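Local coordinates for archaeal Sm-like protein AF-Sm2 (Archaeoglobus fulgidus, PDB 1LJO) that probably binds RNA as a hexameric ring of Sm-fold subunits, although its precise role in the archaeal cell is not established, at residues I18-K32 and L42-V56. Numbering follows the deposited sequence.
Sequences IRVEMKGEENQLVGK and LYLTNAMECKGEEKV. With ACY (acetic acid), chain C.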
loop_
_atom_site.group_PDB
_atom_site.type_symbol
_atom_site.label_atom_id
_atom_site.label_comp_id
_atom_site.label_asym_id
_atom_site.label_seq_id
_atom_site.Cartn_x
_atom_site.Cartn_y
_atom_site.Cartn_z
ATOM N N ILE A 18 -8.589 -2.917 22.508
ATOM C CA ILE A 18 -7.640 -2.069 21.801
ATOM C C ILE A 18 -8.373 -1.099 20.884
ATOM O O ILE A 18 -9.542 -1.309 20.556
ATOM C CB ILE A 18 -6.659 -2.909 20.944
ATOM C CG1 ILE A 18 -7.416 -3.635 19.827
ATOM C CG2 ILE A 18 -5.951 -3.936 21.825
ATOM C CD1 ILE A 18 -6.503 -4.307 18.795
ATOM N N ARG A 19 -7.676 -0.035 20.488
ATOM C CA ARG A 19 -8.220 0.970 19.586
ATOM C C ARG A 19 -7.322 0.921 18.359
ATOM O O ARG A 19 -6.098 0.945 18.485
ATOM C CB ARG A 19 -8.169 2.364 20.232
ATOM C CG ARG A 19 -8.625 3.503 19.322
ATOM C CD ARG A 19 -8.599 4.847 20.054
ATOM N NE ARG A 19 -9.568 4.892 21.144
ATOM C CZ ARG A 19 -10.856 5.195 20.996
ATOM N NH1 ARG A 19 -11.339 5.494 19.797
ATOM N NH2 ARG A 19 -11.665 5.189 22.047
ATOM N N VAL A 20 -7.932 0.855 17.179
ATOM C CA VAL A 20 -7.184 0.762 15.926
ATOM C C VAL A 20 -7.542 1.818 14.893
ATOM O O VAL A 20 -8.716 2.066 14.635
ATOM C CB VAL A 20 -7.417 -0.606 15.245
ATOM C CG1 VAL A 20 -6.544 -0.725 13.994
ATOM C CG2 VAL A 20 -7.132 -1.726 16.222
ATOM N N GLU A 21 -6.524 2.431 14.299
ATOM C CA GLU A 21 -6.760 3.415 13.252
ATOM C C GLU A 21 -6.379 2.737 11.939
ATOM O O GLU A 21 -5.259 2.242 11.796
ATOM C CB GLU A 21 -5.906 4.665 13.467
ATOM C CG GLU A 21 -5.962 5.631 12.296
ATOM C CD GLU A 21 -5.286 6.951 12.597
ATOM O OE1 GLU A 21 -4.131 6.935 13.070
ATOM O OE2 GLU A 21 -5.913 8.005 12.354
ATOM N N MET A 22 -7.317 2.701 10.997
ATOM C CA MET A 22 -7.089 2.071 9.699
ATOM C C MET A 22 -6.877 3.120 8.622
ATOM O O MET A 22 -7.467 4.202 8.667
ATOM C CB MET A 22 -8.284 1.198 9.300
ATOM C CG MET A 22 -8.610 0.065 10.253
ATOM S SD MET A 22 -7.288 -1.161 10.375
ATOM C CE MET A 22 -7.419 -1.975 8.778
ATOM N N LYS A 23 -6.051 2.784 7.641
ATOM C CA LYS A 23 -5.756 3.696 6.546
ATOM C C LYS A 23 -7.006 4.028 5.731
ATOM O O LYS A 23 -7.238 5.188 5.383
ATOM C CB LYS A 23 -4.675 3.086 5.649
ATOM C CG LYS A 23 -4.187 3.994 4.542
ATOM C CD LYS A 23 -2.861 3.500 3.981
ATOM C CE LYS A 23 -2.958 2.069 3.472
ATOM N NZ LYS A 23 -1.636 1.536 3.044
ATOM N N GLY A 24 -7.817 3.016 5.435
ATOM C CA GLY A 24 -9.030 3.243 4.665
ATOM C C GLY A 24 -10.273 3.424 5.521
ATOM O O GLY A 24 -11.367 3.000 5.139
ATOM N N GLU A 25 -10.106 4.062 6.677
ATOM C CA GLU A 25 -11.212 4.307 7.602
ATOM C C GLU A 25 -11.022 5.643 8.320
ATOM O O GLU A 25 -9.937 5.939 8.818
ATOM C CB GLU A 25 -11.292 3.171 8.625
ATOM C CG GLU A 25 -12.543 2.309 8.515
ATOM C CD GLU A 25 -13.725 2.897 9.263
ATOM O OE1 GLU A 25 -13.660 2.969 10.508
ATOM O OE2 GLU A 25 -14.718 3.287 8.610
ATOM N N GLU A 26 -12.078 6.448 8.374
ATOM C CA GLU A 26 -12.006 7.752 9.029
ATOM C C GLU A 26 -12.282 7.686 10.534
ATOM O O GLU A 26 -11.846 8.553 11.293
ATOM C CB GLU A 26 -12.973 8.726 8.347
ATOM C CG GLU A 26 -14.369 8.170 8.117
ATOM C CD GLU A 26 -15.158 8.977 7.100
ATOM O OE1 GLU A 26 -14.695 9.093 5.945
ATOM O OE2 GLU A 26 -16.241 9.495 7.451
ATOM N N ASN A 27 -13.004 6.657 10.961
ATOM C CA ASN A 27 -13.315 6.476 12.376
ATOM C C ASN A 27 -12.470 5.322 12.901
ATOM O O ASN A 27 -12.104 4.433 12.136
ATOM C CB ASN A 27 -14.796 6.146 12.553
ATOM C CG ASN A 27 -15.698 7.188 11.937
ATOM O OD1 ASN A 27 -15.529 8.381 12.173
ATOM N ND2 ASN A 27 -16.665 6.744 11.146
ATOM N N GLN A 28 -12.166 5.331 14.195
ATOM C CA GLN A 28 -11.364 4.261 14.776
ATOM C C GLN A 28 -12.216 3.057 15.147
ATOM O O GLN A 28 -13.432 3.170 15.313
ATOM C CB GLN A 28 -10.633 4.743 16.034
ATOM C CG GLN A 28 -9.757 5.973 15.846
ATOM C CD GLN A 28 -10.486 7.260 16.194
ATOM O OE1 GLN A 28 -10.981 7.422 17.313
ATOM N NE2 GLN A 28 -10.552 8.184 15.240
ATOM N N LEU A 29 -11.566 1.903 15.273
ATOM C CA LEU A 29 -12.248 0.680 15.665
ATOM C C LEU A 29 -11.801 0.330 17.074
ATOM O O LEU A 29 -10.609 0.369 17.385
ATOM C CB LEU A 29 -11.902 -0.480 14.722
ATOM C CG LEU A 29 -12.403 -0.396 13.278
ATOM C CD1 LEU A 29 -13.857 0.068 13.265
ATOM C CD2 LEU A 29 -11.545 0.570 12.496
ATOM N N VAL A 30 -12.763 0.004 17.928
ATOM C CA VAL A 30 -12.473 -0.362 19.303
ATOM C C VAL A 30 -13.141 -1.702 19.575
ATOM O O VAL A 30 -14.334 -1.869 19.315
ATOM C CB VAL A 30 -13.037 0.680 20.290
ATOM C CG1 VAL A 30 -12.726 0.267 21.716
ATOM C CG2 VAL A 30 -12.464 2.055 19.980
ATOM N N GLY A 31 -12.371 -2.658 20.087
ATOM C CA GLY A 31 -12.937 -3.964 20.377
ATOM C C GLY A 31 -11.953 -4.882 21.069
ATOM O O GLY A 31 -10.816 -4.497 21.333
ATOM N N LYS A 32 -12.393 -6.096 21.373
ATOM C CA LYS A 32 -11.536 -7.063 22.041
ATOM C C LYS A 32 -10.689 -7.788 21.007
ATOM O O LYS A 32 -11.213 -8.335 20.025
ATOM C CB LYS A 32 -12.377 -8.080 22.818
ATOM C CG LYS A 32 -11.552 -9.116 23.589
ATOM C CD LYS A 32 -12.444 -10.241 24.096
ATOM C CE LYS A 32 -11.636 -11.327 24.786
ATOM N NZ LYS A 32 -12.414 -12.595 24.929
ATOM N N LEU A 42 -5.856 -8.384 12.164
ATOM C CA LEU A 42 -6.466 -8.401 13.485
ATOM C C LEU A 42 -7.897 -8.919 13.461
ATOM O O LEU A 42 -8.669 -8.609 12.554
ATOM C CB LEU A 42 -6.474 -6.985 14.082
ATOM C CG LEU A 42 -5.175 -6.176 14.075
ATOM C CD1 LEU A 42 -5.472 -4.752 14.527
ATOM C CD2 LEU A 42 -4.135 -6.831 14.979
ATOM N N TYR A 43 -8.242 -9.710 14.470
ATOM C CA TYR A 43 -9.593 -10.223 14.606
ATOM C C TYR A 43 -10.137 -9.684 15.922
ATOM O O TYR A 43 -9.670 -10.052 17.000
ATOM C CB TYR A 43 -9.615 -11.756 14.597
ATOM C CG TYR A 43 -10.959 -12.359 14.973
ATOM C CD1 TYR A 43 -12.155 -11.742 14.604
ATOM C CD2 TYR A 43 -11.033 -13.548 15.696
ATOM C CE1 TYR A 43 -13.388 -12.289 14.946
ATOM C CE2 TYR A 43 -12.261 -14.105 16.043
ATOM C CZ TYR A 43 -13.434 -13.468 15.668
ATOM O OH TYR A 43 -14.653 -13.994 16.033
ATOM N N LEU A 44 -11.111 -8.788 15.814
ATOM C CA LEU A 44 -11.734 -8.174 16.978
ATOM C C LEU A 44 -13.154 -8.687 17.150
ATOM O O LEU A 44 -13.828 -9.002 16.171
ATOM C CB LEU A 44 -11.794 -6.651 16.815
ATOM C CG LEU A 44 -10.495 -5.879 16.577
ATOM C CD1 LEU A 44 -10.793 -4.384 16.546
ATOM C CD2 LEU A 44 -9.504 -6.199 17.679
ATOM N N THR A 45 -13.598 -8.776 18.396
ATOM C CA THR A 45 -14.956 -9.204 18.692
ATOM C C THR A 45 -15.567 -8.094 19.534
ATOM O O THR A 45 -14.836 -7.305 20.137
ATOM C CB THR A 45 -14.993 -10.522 19.489
ATOM O OG1 THR A 45 -14.226 -10.377 20.689
ATOM C CG2 THR A 45 -14.426 -11.677 18.645
ATOM N N ASN A 46 -16.896 -8.023 19.554
ATOM C CA ASN A 46 -17.598 -7.002 20.323
ATOM C C ASN A 46 -17.096 -5.612 19.917
ATOM O O ASN A 46 -17.062 -4.686 20.726
ATOM C CB ASN A 46 -17.348 -7.245 21.815
ATOM C CG ASN A 46 -17.594 -8.694 22.211
ATOM O OD1 ASN A 46 -18.731 -9.149 22.248
ATOM N ND2 ASN A 46 -16.519 -9.430 22.484
ATOM N N ALA A 47 -16.729 -5.475 18.648
ATOM C CA ALA A 47 -16.189 -4.226 18.130
ATOM C C ALA A 47 -17.203 -3.130 17.837
ATOM O O ALA A 47 -18.385 -3.388 17.610
ATOM C CB ALA A 47 -15.375 -4.503 16.883
ATOM N N MET A 48 -16.710 -1.899 17.828
ATOM C CA MET A 48 -17.538 -0.740 17.537
ATOM C C MET A 48 -16.707 0.303 16.806
ATOM O O MET A 48 -15.483 0.334 16.920
ATOM C CB MET A 48 -18.091 -0.137 18.829
ATOM C CG MET A 48 -17.028 0.322 19.802
ATOM S SD MET A 48 -17.730 1.040 21.296
ATOM C CE MET A 48 -17.970 -0.432 22.307
ATOM N N GLU A 49 -17.384 1.153 16.049
ATOM C CA GLU A 49 -16.717 2.213 15.320
ATOM C C GLU A 49 -16.837 3.422 16.241
ATOM O O GLU A 49 -17.931 3.734 16.720
ATOM C CB GLU A 49 -17.444 2.460 14.001
ATOM C CG GLU A 49 -16.698 3.309 13.006
ATOM C CD GLU A 49 -17.434 3.401 11.684
ATOM O OE1 GLU A 49 -17.779 2.342 11.120
ATOM O OE2 GLU A 49 -17.669 4.529 11.211
ATOM N N CYS A 50 -15.717 4.090 16.501
ATOM C CA CYS A 50 -15.714 5.242 17.387
ATOM C C CYS A 50 -14.951 6.433 16.820
ATOM O O CYS A 50 -14.150 6.302 15.899
ATOM C CB CYS A 50 -15.085 4.873 18.741
ATOM S SG CYS A 50 -15.872 3.516 19.656
ATOM N N LYS A 51 -15.234 7.597 17.388
ATOM C CA LYS A 51 -14.572 8.847 17.038
ATOM C C LYS A 51 -14.152 9.376 18.399
ATOM O O LYS A 51 -14.810 10.240 18.979
ATOM C CB LYS A 51 -15.545 9.824 16.375
ATOM C CG LYS A 51 -15.643 9.681 14.868
ATOM C CD LYS A 51 -16.583 10.729 14.290
ATOM C CE LYS A 51 -16.159 11.127 12.891
ATOM N NZ LYS A 51 -14.810 11.749 12.915
ATOM N N GLY A 52 -13.057 8.835 18.918
ATOM C CA GLY A 52 -12.607 9.234 20.233
ATOM C C GLY A 52 -13.453 8.432 21.199
ATOM O O GLY A 52 -13.578 7.214 21.051
ATOM N N GLU A 53 -14.059 9.100 22.173
ATOM C CA GLU A 53 -14.895 8.405 23.140
ATOM C C GLU A 53 -16.342 8.307 22.656
ATOM O O GLU A 53 -17.214 7.822 23.377
ATOM C CB GLU A 53 -14.841 9.125 24.489
ATOM C CG GLU A 53 -13.432 9.316 25.029
ATOM C CD GLU A 53 -12.686 8.004 25.205
ATOM O OE1 GLU A 53 -13.163 7.145 25.976
ATOM O OE2 GLU A 53 -11.621 7.833 24.574
ATOM N N GLU A 54 -16.589 8.758 21.430
ATOM C CA GLU A 54 -17.931 8.726 20.858
ATOM C C GLU A 54 -18.184 7.521 19.956
ATOM O O GLU A 54 -17.527 7.346 18.933
ATOM C CB GLU A 54 -18.196 10.007 20.062
ATOM C CG GLU A 54 -18.181 11.277 20.896
ATOM C CD GLU A 54 -19.252 11.280 21.970
ATOM O OE1 GLU A 54 -20.447 11.164 21.624
ATOM O OE2 GLU A 54 -18.897 11.399 23.161
ATOM N N LYS A 55 -19.156 6.704 20.346
ATOM C CA LYS A 55 -19.553 5.512 19.601
ATOM C C LYS A 55 -20.485 5.904 18.451
ATOM O O LYS A 55 -21.456 6.639 18.657
ATOM C CB LYS A 55 -20.263 4.549 20.557
ATOM C CG LYS A 55 -21.211 3.548 19.920
ATOM C CD LYS A 55 -20.484 2.414 19.231
ATOM C CE LYS A 55 -21.073 1.073 19.649
ATOM N NZ LYS A 55 -22.556 1.045 19.517
ATOM N N VAL A 56 -20.194 5.420 17.244
ATOM C CA VAL A 56 -21.023 5.738 16.086
ATOM C C VAL A 56 -21.684 4.526 15.429
ATOM O O VAL A 56 -22.730 4.659 14.808
ATOM C CB VAL A 56 -20.220 6.506 15.010
ATOM C CG1 VAL A 56 -19.690 7.806 15.592
ATOM C CG2 VAL A 56 -19.081 5.655 14.494
HETATM C C ACY C . -11.772 11.649 15.093
HETATM O O ACY C . -11.711 12.948 14.994
HETATM O OXT ACY C . -12.233 10.823 14.232
HETATM C CH3 ACY C . -11.217 11.122 16.406
HETATM O O HOH W 1 -15.261 11.885 9.761
#
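In the strongly bent antiparallel sheet of the Sm fold, strand 28-32 pairs with 47-51 and, beyond the corner at T45 and N46, with 42-44. Paired backbone bonds join Q28 to C50, V30 to M48 and K32 to T45; a beta bulge shifts the register at G31, where a side chain would run into the CB of A47. At the type II' turn from K51 to E54, the Q28 chain bends at chi2 (94°) and brings OE1 to the backbone N of G52 (3.0 Å), which lies in the plane of the amide carbonyl. Q28 NE2 and K51 NZ both donate to OXT of an acetic acid, probably from the crystallisation liquor. R19, on strand 18-22, sets its guanidinium edge against G52 O through two weak bonds (R19 NH2 to G52 O 3.0 Å). V30 CG2 lies over one guanidinium face, offset toward the rim, and touches C50 SG (3.7 Å). Replacing Q28 with alanine would probably leave the G52 amide without this acceptor and the turn freer to move. Apolar contacts, I18 CD1 on L44 CD2 (3.7 Å) and V20 CG2 tip to tip with L42 CD1, join strands 18-22 and 42-44. Buried E49 has E25 OE2 4.1 Å from its OE1; the salt bridge from E49 OE2 to R57 probably offsets this crowding of negative charge.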